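Beta-lactamase II (Erythrobacter litoralis, PDB 6V72) probably hydrolyses beta-lactams to substituted beta-amino acids, as a zinc-dependent class B beta-lactamase of the metallo-beta-lactamase superfamily. Local coordinates at residues A92-H96 against D168-V172. Residues are numbered along the deposited sequence; the frame is centred on the assembly and turned at random.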
ATOM      1  N   ALA A  92     -11.847  -1.560  27.526  1.00 13.29           N
ATOM      2  CA  ALA A  92     -11.331  -1.146  26.229  1.00 12.99           C
ATOM      3  C   ALA A  92     -11.316  -2.350  25.307  1.00 12.06           C
ATOM      4  O   ALA A  92     -11.109  -3.482  25.747  1.00 14.30           O
ATOM      5  CB  ALA A  92      -9.910  -0.579  26.315  1.00 14.70           C
ATOM      6  N   VAL A  93     -11.500  -2.096  24.023  1.00 11.70           N
ATOM      7  CA  VAL A  93     -11.404  -3.137  23.009  1.00 10.20           C
ATOM      8  C   VAL A  93     -10.513  -2.593  21.906  1.00 11.37           C
ATOM      9  O   VAL A  93     -10.595  -1.408  21.559  1.00 12.84           O
ATOM     10  CB  VAL A  93     -12.793  -3.580  22.471  1.00 12.13           C
ATOM     11  CG1 VAL A  93     -13.598  -2.407  21.879  1.00 13.46           C
ATOM     12  CG2 VAL A  93     -12.623  -4.688  21.422  1.00 14.15           C
ATOM     13  N   VAL A  94      -9.611  -3.431  21.401  1.00 12.16           N
ATOM     14  CA  VAL A  94      -8.775  -3.052  20.265  1.00 13.42           C
ATOM     15  C   VAL A  94      -9.224  -3.827  19.037  1.00 12.79           C
ATOM     16  O   VAL A  94      -9.621  -4.999  19.129  1.00 15.45           O
ATOM     17  CB  VAL A  94      -7.277  -3.260  20.535  1.00 16.08           C
ATOM     18  CG1 VAL A  94      -6.842  -2.373  21.689  1.00 17.01           C
ATOM     19  CG2 VAL A  94      -6.978  -4.724  20.821  1.00 19.51           C
ATOM     20  N   THR A  95      -9.206  -3.156  17.894  1.00 12.03           N
ATOM     21  CA  THR A  95      -9.749  -3.777  16.696  1.00 12.48           C
ATOM     22  C   THR A  95      -8.694  -4.487  15.865  1.00 11.24           C
ATOM     23  O   THR A  95      -9.053  -5.214  14.937  1.00 15.26           O
ATOM     24  CB  THR A  95     -10.467  -2.745  15.819  1.00 14.95           C
ATOM     25  OG1 THR A  95      -9.559  -1.703  15.417  1.00 14.55           O
ATOM     26  CG2 THR A  95     -11.640  -2.127  16.583  1.00 21.26           C
ATOM     27  N   HIS A  96      -7.417  -4.322  16.187  1.00 14.01           N
ATOM     28  CA  HIS A  96      -6.353  -4.997  15.461  1.00 19.11           C
ATOM     29  C   HIS A  96      -5.121  -4.963  16.342  1.00 21.47           C
ATOM     30  O   HIS A  96      -5.013  -4.119  17.238  1.00 24.27           O
ATOM     31  CB  HIS A  96      -6.066  -4.293  14.135  1.00 24.31           C
ATOM     32  CG  HIS A  96      -5.790  -2.828  14.303  1.00 33.17           C
ATOM     33  ND1 HIS A  96      -6.789  -1.878  14.301  1.00 37.10           N
ATOM     34  CD2 HIS A  96      -4.631  -2.155  14.504  1.00 37.97           C
ATOM     35  CE1 HIS A  96      -6.258  -0.682  14.490  1.00 40.43           C
ATOM     36  NE2 HIS A  96      -4.951  -0.821  14.617  1.00 38.76           N
ATOM     37  N   ASP A 168      -7.220 -11.159  11.912  1.00 15.50           N
ATOM     38  CA  ASP A 168      -8.087 -11.148  13.078  1.00 17.48           C
ATOM     39  C   ASP A 168      -8.702  -9.772  13.338  1.00 14.87           C
ATOM     40  O   ASP A 168      -9.189  -9.517  14.446  1.00 17.67           O
ATOM     41  CB  ASP A 168      -7.306 -11.648  14.292  1.00 20.03           C
ATOM     42  CG  ASP A 168      -6.646 -13.034  14.048  1.00 24.06           C
ATOM     43  OD1 ASP A 168      -7.334 -13.985  13.582  1.00 25.42           O
ATOM     44  OD2 ASP A 168      -5.427 -13.165  14.305  1.00 28.55           O
ATOM     45  N   ASN A 169      -8.728  -8.886  12.338  1.00 12.63           N
ATOM     46  CA  ASN A 169      -9.341  -7.575  12.552  1.00 12.02           C
ATOM     47  C   ASN A 169     -10.815  -7.694  12.925  1.00 12.64           C
ATOM     48  O   ASN A 169     -11.532  -8.555  12.411  1.00 12.92           O
ATOM     49  CB  ASN A 169      -9.152  -6.668  11.312  1.00 12.41           C
ATOM     50  CG  ASN A 169      -9.565  -7.296   9.973  1.00 24.44           C
ATOM     51  OD1 ASN A 169     -10.395  -8.212   9.899  1.00 31.77           O
ATOM     52  ND2 ASN A 169      -9.014  -6.754   8.913  1.00 27.15           N
ATOM     53  N   ILE A 170     -11.265  -6.839  13.856  1.00 10.89           N
ATOM     54  CA  ILE A 170     -12.673  -6.816  14.241  1.00 10.04           C
ATOM     55  C   ILE A 170     -13.247  -5.412  14.056  1.00 11.09           C
ATOM     56  O   ILE A 170     -12.536  -4.446  13.788  1.00 13.37           O
ATOM     57  CB  ILE A 170     -12.907  -7.324  15.679  1.00 10.00           C
ATOM     58  CG1 ILE A 170     -12.229  -6.397  16.698  1.00 10.73           C
ATOM     59  CG2 ILE A 170     -12.411  -8.781  15.823  1.00 12.77           C
ATOM     60  CD1 ILE A 170     -12.575  -6.765  18.172  1.00 13.47           C
ATOM     61  N   THR A 171     -14.571  -5.323  14.175  1.00 10.28           N
ATOM     62  CA  THR A 171     -15.307  -4.078  13.978  1.00 11.35           C
ATOM     63  C   THR A 171     -16.300  -3.909  15.120  1.00 11.98           C
ATOM     64  O   THR A 171     -16.622  -4.865  15.836  1.00 13.12           O
ATOM     65  CB  THR A 171     -16.050  -4.074  12.638  1.00 13.35           C
ATOM     66  OG1 THR A 171     -17.039  -5.114  12.642  1.00 13.64           O
ATOM     67  CG2 THR A 171     -15.076  -4.300  11.473  1.00 15.62           C
ATOM     68  N   VAL A 172     -16.782  -2.676  15.314  1.00 13.74           N
ATOM     69  CA  VAL A 172     -17.784  -2.421  16.345  1.00 13.16           C
ATOM     70  C   VAL A 172     -18.864  -1.509  15.786  1.00 13.67           C
ATOM     71  O   VAL A 172     -18.630  -0.711  14.876  1.00 14.77           O
ATOM     72  CB  VAL A 172     -17.164  -1.832  17.635  1.00 15.69           C
ATOM     73  CG1 VAL A 172     -16.055  -2.739  18.164  1.00 18.22           C
ATOM     74  CG2 VAL A 172     -16.623  -0.442  17.352  1.00 15.22           C
TER
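Thr95 and Ile170 meet in a buried contact between the two beta-sheets of the metallo-beta-lactamase alpha-beta/beta-alpha sandwich. Residues 92-96 begin on strand 89-93 of the larger sheet and continue to His96. Residues 168-172 lead into strand 171-174 of the smaller one. One backbone hydrogen bond links them: Ile170 N donates to Thr95 O at 2.9 Å. It is nearly straight, 167° at the hydrogen, and lies in the carbonyl plane. Asn169 CA adds a CH-O contact to Thr95 O at 3.4 Å.

The rest is packing against backbone carbonyls and methyl groups. Ile170 CG1 sits between its own backbone N and carbonyl carbon (chi1 64°), over Thr95 CA. The chain then extends, carrying CD1 to 3.6 Å from Val94 O and 3.9 Å from Val93 CG2. Thr95 CB lies 3.4 Å from Ile170 O. Phe181 touches Thr95 and Val172; Ile137 touches Val93 and Ile170.

His96 is a zinc ligand, although no zinc is bound to this chain. Thr95 OG1 is hydrogen-bonded to Asp66 OD2 and also receives a bond from His96 ND1, consistent with a second-shell role in orienting the imidazole. That ND1-OG1 bond is 3.0 Å long, with OG1 27° out of the ring plane.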